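Local coordinates for protein isocitrate dehydrogenase [NAD] subunit 1 (Saccharomyces cerevisiae, PDB 3BLX) that catalyses, with its partner subunit IDH2 in an octamer, the NAD-dependent oxidative decarboxylation of isocitrate to 2-oxoglutarate in the citric acid cycle, and also binds mitochondrial mRNA leaders, at residues E[10-15]-E[70-75]; E[17-22]-E[48-53]. All blocks are in the same frame, centred on the assembly; numbering follows the deposited sequence.

How the contacts relate
Contact 1 and contact 2 adjoin on one side of the chain's centre, their centres about 9 Å apart. Along the chain the order is 10-15, 17-22, 48-53, 70-75, so both halves of contact 2 fall between those of contact 1. Strand 17-25 ties the two together: strand 13-14 pairs with it antiparallel, and strand 47-51 pairs with it in parallel. Helix 60-73, which follows strand 47-51, meets contact 2 through a salt bridge from R72 NH2 to E50 OE1 at 2.6 Å and a probable hydrogen bond from N73 ND2 to T21 OG1 at 3.0 Å. Both contacts also touch a second copy of this subunit, so this N-terminal part of the fold shares in the assembly.

Contact 1: residues E[10-15]-E[70-75]; sequences LPKKYG and LKRNKI
K12 lies against the last turn of helix 60-73, its side chain running beside that of R72 and crossing that of N73. CG stands anti to the backbone N (chi1 176°), which turns the chain toward the helix; bends at the next two torsions then fold it over the helix end. K12 CE comes to 3.5 Å from N73 OD1, and K12 NZ makes a weak hydrogen bond to R72 O. The ammonium's stronger partner is D168 of the second subunit, a salt bridge that suits a long, flexible lysine. R72 carries its guanidinium away to E50, whereas N73 keeps OD1 against K12 while its ND2 bonds to T21 and E50. The backbones also join: K12 N gives N73 O a nearly straight hydrogen bond of 3.3 Å, while P11 CA sends a CA-H...O contact to the same oxygen, so this carbonyl is met twice. Proline adds no backbone donor here; P11 CB and CG each pack 4.0 Å from I75 CG1, with L302 also against the ring. K74 takes the positive phi that ends the helix; K74 CG packs 3.5 Å from L10 O, and K74 NZ curls back to K71 O at 3.1 Å. Replacing K12 with an alanine would probably cost D168 of the second subunit its lysine, leaving it the Y14 hydroxyl, and open a gap beside N73. Chemically, the contact places cationic side chains near helix-end carbonyls, where the helix dipole would probably favour positive charge, and the like charges of K12 and R72 are likely to be eased by separate acidic partners.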
ATOM      1  N   LEU E  10      17.911   3.268  -5.136  1.00 51.20           N
ATOM      2  CA  LEU E  10      19.344   3.474  -5.215  1.00 39.04           C
ATOM      3  C   LEU E  10      19.723   4.933  -5.187  1.00 34.40           C
ATOM      4  O   LEU E  10      18.903   5.806  -5.463  1.00 30.46           O
ATOM      5  CB  LEU E  10      19.867   2.873  -6.509  1.00 35.41           C
ATOM      6  CG  LEU E  10      20.194   1.386  -6.526  1.00 38.49           C
ATOM      7  CD1 LEU E  10      20.870   1.138  -7.835  1.00 24.07           C
ATOM      8  CD2 LEU E  10      21.093   0.947  -5.362  1.00 18.43           C
ATOM      9  N   PRO E  11      20.979   5.202  -4.829  1.00 32.07           N
ATOM     10  CA  PRO E  11      21.514   6.566  -4.802  1.00 24.14           C
ATOM     11  C   PRO E  11      21.451   7.207  -6.178  1.00 20.43           C
ATOM     12  O   PRO E  11      21.766   6.546  -7.162  1.00 31.03           O
ATOM     13  CB  PRO E  11      22.966   6.356  -4.354  1.00 20.04           C
ATOM     14  CG  PRO E  11      22.948   5.084  -3.577  1.00 32.97           C
ATOM     15  CD  PRO E  11      21.887   4.220  -4.204  1.00 28.27           C
ATOM     16  N   LYS E  12      21.026   8.471  -6.226  1.00 21.50           N
ATOM     17  CA  LYS E  12      20.841   9.244  -7.460  1.00 13.99           C
ATOM     18  C   LYS E  12      22.157   9.300  -8.267  1.00 21.02           C
ATOM     19  O   LYS E  12      23.209   9.688  -7.756  1.00 20.78           O
ATOM     20  CB  LYS E  12      20.344  10.637  -7.088  1.00 10.94           C
ATOM     21  CG  LYS E  12      20.181  11.602  -8.217  1.00 20.55           C
ATOM     22  CD  LYS E  12      18.776  11.605  -8.736  1.00 25.55           C
ATOM     23  CE  LYS E  12      17.941  12.697  -8.160  1.00 10.83           C
ATOM     24  NZ  LYS E  12      16.547  12.145  -8.243  1.00 33.89           N
ATOM     25  N   LYS E  13      22.104   8.883  -9.526  1.00 24.61           N
ATOM     26  CA  LYS E  13      23.329   8.757 -10.315  1.00 24.43           C
ATOM     27  C   LYS E  13      23.101   8.918 -11.834  1.00 24.01           C
ATOM     28  O   LYS E  13      22.386   8.151 -12.464  1.00 23.79           O
ATOM     29  CB  LYS E  13      23.983   7.425  -9.986  1.00 14.44           C
ATOM     30  CG  LYS E  13      25.389   7.272 -10.416  1.00 17.00           C
ATOM     31  CD  LYS E  13      25.865   5.893 -10.019  1.00  3.51           C
ATOM     32  CE  LYS E  13      27.270   5.566 -10.533  1.00 15.90           C
ATOM     33  NZ  LYS E  13      27.824   4.260  -9.965  1.00 17.58           N
ATOM     34  N   TYR E  14      23.702   9.942 -12.416  1.00 21.64           N
ATOM     35  CA  TYR E  14      23.669  10.104 -13.857  1.00 17.71           C
ATOM     36  C   TYR E  14      25.071  10.053 -14.452  1.00 31.09           C
ATOM     37  O   TYR E  14      25.961  10.792 -14.028  1.00 22.17           O
ATOM     38  CB  TYR E  14      22.956  11.391 -14.224  1.00 10.26           C
ATOM     39  CG  TYR E  14      21.522  11.372 -13.782  1.00 32.75           C
ATOM     40  CD1 TYR E  14      21.039  12.297 -12.860  1.00 31.62           C
ATOM     41  CD2 TYR E  14      20.655  10.405 -14.258  1.00 30.95           C
ATOM     42  CE1 TYR E  14      19.728  12.266 -12.434  1.00 21.20           C
ATOM     43  CE2 TYR E  14      19.343  10.362 -13.840  1.00 42.57           C
ATOM     44  CZ  TYR E  14      18.877  11.294 -12.930  1.00 30.85           C
ATOM     45  OH  TYR E  14      17.555  11.246 -12.533  1.00 32.88           O
ATOM     46  N   GLY E  15      25.263   9.150 -15.405  1.00 20.96           N
ATOM     47  CA  GLY E  15      26.511   9.084 -16.134  1.00 21.07           C
ATOM     48  C   GLY E  15      27.752   9.004 -15.273  1.00 18.61           C
ATOM     49  O   GLY E  15      28.731   9.723 -15.485  1.00 19.44           O
ATOM     50  N   LEU E  70      16.843  14.644   0.289  1.00 17.23           N
ATOM     51  CA  LEU E  70      17.213  13.283   0.677  1.00 17.99           C
ATOM     52  C   LEU E  70      16.312  12.229   0.069  1.00 24.10           C
ATOM     53  O   LEU E  70      16.782  11.163  -0.283  1.00 25.77           O
ATOM     54  CB  LEU E  70      17.248  13.121   2.164  1.00 16.74           C
ATOM     55  CG  LEU E  70      18.569  13.613   2.754  1.00 25.97           C
ATOM     56  CD1 LEU E  70      18.419  13.813   4.238  1.00 27.07           C
ATOM     57  CD2 LEU E  70      19.701  12.655   2.457  1.00 22.81           C
ATOM     58  N   LYS E  71      15.030  12.534  -0.089  1.00 17.52           N
ATOM     59  CA  LYS E  71      14.135  11.594  -0.714  1.00 24.17           C
ATOM     60  C   LYS E  71      14.536  11.308  -2.160  1.00 31.72           C
ATOM     61  O   LYS E  71      14.411  10.168  -2.631  1.00 31.64           O
ATOM     62  CB  LYS E  71      12.703  12.090  -0.619  1.00 28.41           C
ATOM     63  CG  LYS E  71      12.056  11.700   0.699  1.00 33.31           C
ATOM     64  CD  LYS E  71      10.939  12.646   1.130  1.00 39.83           C
ATOM     65  CE  LYS E  71       9.560  12.126   0.787  1.00 52.37           C
ATOM     66  NZ  LYS E  71       8.570  12.942   1.520  1.00 52.99           N
ATOM     67  N   ARG E  72      15.041  12.340  -2.834  1.00 28.85           N
ATOM     68  CA  ARG E  72      15.497  12.218  -4.203  1.00 21.56           C
ATOM     69  C   ARG E  72      16.860  11.559  -4.295  1.00 28.99           C
ATOM     70  O   ARG E  72      17.070  10.689  -5.111  1.00 30.40           O
ATOM     71  CB  ARG E  72      15.567  13.582  -4.859  1.00 19.34           C
ATOM     72  CG  ARG E  72      14.248  14.276  -5.030  1.00 20.53           C
ATOM     73  CD  ARG E  72      14.367  15.414  -6.023  1.00 30.99           C
ATOM     74  NE  ARG E  72      15.192  16.494  -5.499  1.00 32.35           N
ATOM     75  CZ  ARG E  72      14.737  17.426  -4.669  1.00 34.16           C
ATOM     76  NH1 ARG E  72      13.468  17.392  -4.286  1.00 31.19           N
ATOM     77  NH2 ARG E  72      15.535  18.389  -4.226  1.00 24.39           N
ATOM     78  N   ASN E  73      17.790  11.972  -3.450  1.00 22.71           N
ATOM     79  CA  ASN E  73      19.168  11.529  -3.622  1.00 22.74           C
ATOM     80  C   ASN E  73      19.520  10.284  -2.815  1.00 19.34           C
ATOM     81  O   ASN E  73      20.384   9.523  -3.211  1.00 15.69           O
ATOM     82  CB  ASN E  73      20.148  12.665  -3.316  1.00 21.36           C
ATOM     83  CG  ASN E  73      19.855  13.916  -4.095  1.00 23.59           C
ATOM     84  OD1 ASN E  73      19.280  13.885  -5.186  1.00 31.26           O
ATOM     85  ND2 ASN E  73      20.272  15.037  -3.546  1.00 24.45           N
ATOM     86  N   LYS E  74      18.855  10.101  -1.673  1.00 20.24           N
ATOM     87  CA  LYS E  74      19.066   8.948  -0.777  1.00 18.25           C
ATOM     88  C   LYS E  74      20.308   9.007   0.107  1.00 16.54           C
ATOM     89  O   LYS E  74      20.383   8.305   1.093  1.00 24.07           O
ATOM     90  CB  LYS E  74      19.066   7.608  -1.545  1.00 23.96           C
ATOM     91  CG  LYS E  74      17.946   7.436  -2.567  1.00 19.25           C
ATOM     92  CD  LYS E  74      16.604   7.563  -1.937  1.00 25.51           C
ATOM     93  CE  LYS E  74      15.524   6.969  -2.814  1.00 26.72           C
ATOM     94  NZ  LYS E  74      15.444   7.706  -4.107  1.00 45.38           N
ATOM     95  N   ILE E  75      21.292   9.804  -0.275  1.00 20.64           N
ATOM     96  CA  ILE E  75      22.548   9.921   0.456  1.00 22.70           C
ATOM     97  C   ILE E  75      22.810  11.377   0.818  1.00 23.33           C
ATOM     98  O   ILE E  75      22.594  12.290   0.013  1.00 24.62           O
ATOM     99  CB  ILE E  75      23.725   9.382  -0.385  1.00 20.18           C
ATOM    100  CG1 ILE E  75      23.440   7.948  -0.768  1.00 38.19           C
ATOM    101  CG2 ILE E  75      24.984   9.353   0.443  1.00 21.56           C
ATOM    102  CD1 ILE E  75      23.262   7.029   0.453  1.00 29.54           C
TER

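Contact 2: residues E[17-22]-E[48-53]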
ATOM      1  N   ARG E  17      28.135   9.977 -12.287  1.00 14.13           N
ATOM      2  CA  ARG E  17      28.150  10.975 -11.199  1.00 27.55           C
ATOM      3  C   ARG E  17      27.004  10.864 -10.185  1.00 23.87           C
ATOM      4  O   ARG E  17      25.810  10.882 -10.536  1.00 18.62           O
ATOM      5  CB  ARG E  17      28.110  12.390 -11.772  1.00 33.31           C
ATOM      6  CG  ARG E  17      29.298  12.785 -12.576  1.00 33.05           C
ATOM      7  CD  ARG E  17      29.351  14.300 -12.722  1.00 39.94           C
ATOM      8  NE  ARG E  17      30.754  14.680 -12.702  1.00 57.96           N
ATOM      9  CZ  ARG E  17      31.412  15.105 -11.633  1.00 39.74           C
ATOM     10  NH1 ARG E  17      30.788  15.284 -10.479  1.00 42.66           N
ATOM     11  NH2 ARG E  17      32.698  15.374 -11.744  1.00 42.01           N
ATOM     12  N   PHE E  18      27.354  10.811  -8.916  1.00 30.26           N
ATOM     13  CA  PHE E  18      26.334  10.810  -7.874  1.00 24.06           C
ATOM     14  C   PHE E  18      25.914  12.214  -7.498  1.00 24.86           C
ATOM     15  O   PHE E  18      26.741  13.104  -7.428  1.00 32.70           O
ATOM     16  CB  PHE E  18      26.884  10.175  -6.647  1.00 22.48           C
ATOM     17  CG  PHE E  18      27.267   8.754  -6.819  1.00 26.26           C
ATOM     18  CD1 PHE E  18      26.338   7.755  -6.636  1.00 25.19           C
ATOM     19  CD2 PHE E  18      28.576   8.406  -7.112  1.00 36.10           C
ATOM     20  CE1 PHE E  18      26.695   6.429  -6.757  1.00 23.20           C
ATOM     21  CE2 PHE E  18      28.937   7.085  -7.233  1.00 24.51           C
ATOM     22  CZ  PHE E  18      27.994   6.097  -7.055  1.00 27.16           C
ATOM     23  N   THR E  19      24.620  12.418  -7.278  1.00 26.87           N
ATOM     24  CA  THR E  19      24.140  13.648  -6.666  1.00 31.91           C
ATOM     25  C   THR E  19      23.924  13.385  -5.183  1.00 29.56           C
ATOM     26  O   THR E  19      23.073  12.593  -4.834  1.00 32.31           O
ATOM     27  CB  THR E  19      22.812  14.102  -7.264  1.00 24.24           C
ATOM     28  OG1 THR E  19      22.981  14.300  -8.663  1.00 36.55           O
ATOM     29  CG2 THR E  19      22.369  15.406  -6.628  1.00 20.26           C
ATOM     30  N   VAL E  20      24.707  14.009  -4.309  1.00 23.32           N
ATOM     31  CA  VAL E  20      24.435  13.867  -2.883  1.00 27.17           C
ATOM     32  C   VAL E  20      24.027  15.166  -2.182  1.00 18.34           C
ATOM     33  O   VAL E  20      24.525  16.242  -2.465  1.00 15.55           O
ATOM     34  CB  VAL E  20      25.555  13.124  -2.119  1.00 22.19           C
ATOM     35  CG1 VAL E  20      26.538  12.499  -3.103  1.00 12.86           C
ATOM     36  CG2 VAL E  20      26.213  14.031  -1.122  1.00 18.95           C
ATOM     37  N   THR E  21      23.066  15.043  -1.281  1.00 21.84           N
ATOM     38  CA  THR E  21      22.613  16.168  -0.480  1.00 22.63           C
ATOM     39  C   THR E  21      23.727  16.663   0.445  1.00 29.91           C
ATOM     40  O   THR E  21      24.428  15.861   1.102  1.00 26.05           O
ATOM     41  CB  THR E  21      21.354  15.794   0.327  1.00 22.18           C
ATOM     42  OG1 THR E  21      20.321  15.428  -0.579  1.00 21.58           O
ATOM     43  CG2 THR E  21      20.838  16.965   1.166  1.00 17.51           C
ATOM     44  N   LEU E  22      23.914  17.979   0.469  1.00 23.66           N
ATOM     45  CA  LEU E  22      24.891  18.585   1.362  1.00 30.80           C
ATOM     46  C   LEU E  22      24.173  19.602   2.228  1.00 31.63           C
ATOM     47  O   LEU E  22      23.571  20.551   1.720  1.00 28.27           O
ATOM     48  CB  LEU E  22      26.009  19.270   0.575  1.00 24.34           C
ATOM     49  CG  LEU E  22      27.149  19.775   1.450  1.00 27.29           C
ATOM     50  CD1 LEU E  22      27.662  18.661   2.290  1.00 36.01           C
ATOM     51  CD2 LEU E  22      28.230  20.264   0.588  1.00 31.53           C
ATOM     52  N   ASP E  48      28.364  15.392  -7.368  1.00 28.71           N
ATOM     53  CA  ASP E  48      27.768  16.717  -7.468  1.00 25.21           C
ATOM     54  C   ASP E  48      26.963  17.018  -6.202  1.00 32.17           C
ATOM     55  O   ASP E  48      26.068  16.269  -5.826  1.00 31.44           O
ATOM     56  CB  ASP E  48      26.858  16.799  -8.689  1.00 35.59           C
ATOM     57  CG  ASP E  48      27.623  16.748 -10.027  1.00 60.81           C
ATOM     58  OD1 ASP E  48      28.833  17.065 -10.055  1.00 58.11           O
ATOM     59  OD2 ASP E  48      26.994  16.400 -11.058  1.00 55.37           O
ATOM     60  N   TRP E  49      27.288  18.107  -5.528  1.00 33.12           N
ATOM     61  CA  TRP E  49      26.565  18.460  -4.319  1.00 23.33           C
ATOM     62  C   TRP E  49      25.264  19.155  -4.648  1.00 32.56           C
ATOM     63  O   TRP E  49      25.218  20.023  -5.509  1.00 33.18           O
ATOM     64  CB  TRP E  49      27.406  19.364  -3.454  1.00 23.85           C
ATOM     65  CG  TRP E  49      28.779  18.825  -3.167  1.00 34.92           C
ATOM     66  CD1 TRP E  49      29.957  19.280  -3.673  1.00 22.99           C
ATOM     67  CD2 TRP E  49      29.110  17.745  -2.282  1.00 32.64           C
ATOM     68  NE1 TRP E  49      30.995  18.547  -3.173  1.00 33.46           N
ATOM     69  CE2 TRP E  49      30.508  17.602  -2.310  1.00 26.83           C
ATOM     70  CE3 TRP E  49      28.358  16.892  -1.466  1.00 18.29           C
ATOM     71  CZ2 TRP E  49      31.173  16.653  -1.557  1.00 20.88           C
ATOM     72  CZ3 TRP E  49      29.027  15.926  -0.734  1.00 20.69           C
ATOM     73  CH2 TRP E  49      30.414  15.821  -0.778  1.00 27.70           C
ATOM     74  N   GLU E  50      24.194  18.751  -3.979  1.00 32.01           N
ATOM     75  CA  GLU E  50      22.947  19.492  -4.063  1.00 26.07           C
ATOM     76  C   GLU E  50      22.840  20.141  -2.711  1.00 33.39           C
ATOM     77  O   GLU E  50      22.313  19.565  -1.769  1.00 32.78           O
ATOM     78  CB  GLU E  50      21.777  18.570  -4.298  1.00 21.64           C
ATOM     79  CG  GLU E  50      20.410  19.278  -4.381  1.00 35.64           C
ATOM     80  CD  GLU E  50      19.232  18.343  -4.781  1.00 58.41           C
ATOM     81  OE1 GLU E  50      18.079  18.639  -4.412  1.00 59.57           O
ATOM     82  OE2 GLU E  50      19.441  17.314  -5.465  1.00 69.89           O
ATOM     83  N   THR E  51      23.391  21.333  -2.610  1.00 31.99           N
ATOM     84  CA  THR E  51      23.577  21.953  -1.324  1.00 37.11           C
ATOM     85  C   THR E  51      22.305  22.655  -0.821  1.00 33.24           C
ATOM     86  O   THR E  51      21.630  23.346  -1.557  1.00 29.54           O
ATOM     87  CB  THR E  51      24.873  22.826  -1.294  1.00 34.56           C
ATOM     88  OG1 THR E  51      24.683  23.936  -0.427  1.00 39.49           O
ATOM     89  CG2 THR E  51      25.232  23.324  -2.667  1.00 41.62           C
ATOM     90  N   ILE E  52      21.955  22.408   0.436  1.00 29.91           N
ATOM     91  CA  ILE E  52      20.712  22.924   0.994  1.00 44.90           C
ATOM     92  C   ILE E  52      21.000  23.952   2.076  1.00 49.07           C
ATOM     93  O   ILE E  52      21.662  23.654   3.079  1.00 42.75           O
ATOM     94  CB  ILE E  52      19.822  21.810   1.634  1.00 40.63           C
ATOM     95  CG1 ILE E  52      19.577  20.653   0.670  1.00 32.80           C
ATOM     96  CG2 ILE E  52      18.493  22.403   2.076  1.00 22.77           C
ATOM     97  CD1 ILE E  52      18.775  21.062  -0.570  1.00 26.08           C
ATOM     98  N   ASN E  53      20.480  25.157   1.867  1.00 45.13           N
ATOM     99  CA  ASN E  53      20.694  26.288   2.765  1.00 44.18           C
ATOM    100  C   ASN E  53      19.576  26.441   3.782  1.00 31.60           C
ATOM    101  O   ASN E  53      18.532  27.010   3.501  1.00 43.54           O
ATOM    102  CB  ASN E  53      20.819  27.579   1.953  1.00 76.49           C
ATOM    103  CG  ASN E  53      21.847  27.469   0.831  1.00 89.96           C
ATOM    104  OD1 ASN E  53      23.060  27.472   1.092  1.00 56.93           O
ATOM    105  ND2 ASN E  53      21.368  27.375  -0.427  1.00 53.29           N
TER
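R17 NH1 and D48 OD1 form a 2.7 Å salt bridge near the N-terminal end of the strand pair. Guanidinium and carboxylate planes are nearly parallel but offset, so OD1 meets NH1 obliquely, the side chains crossing at about a right angle. Parallel backbone bonds follow: D48 N to F18 O and I52 N to L22 O, each 2.8 Å, have donors nearly in line with the carbonyls. E50 N to V20 O is as straight at hydrogen, L22 N lies above the E50 carbonyl plane, and V20 N to D48 O is more bent (145°).

On one face the W49 ring lies beside V20, whose CG2 comes to 3.4 Å from W49 CZ3. L22, its CG anti to the backbone N (chi1 -173°), sets CD2 over the indole in an off-centre CH-pi contact.

The opposite face carries T19, T21 and E50. E50 extends past T19 CG2 toward R72, and the T21 hydroxyl bonds to S69. R17 NE turns to H301 O of the second subunit.

In this beta-alpha-beta unit helix 27-42 links strand 17-25 to strand 47-51. That helix packs on L22 and W49, helix 60-73 covers T19, T21 and I52, and helix 289-302 touches F18 and V20.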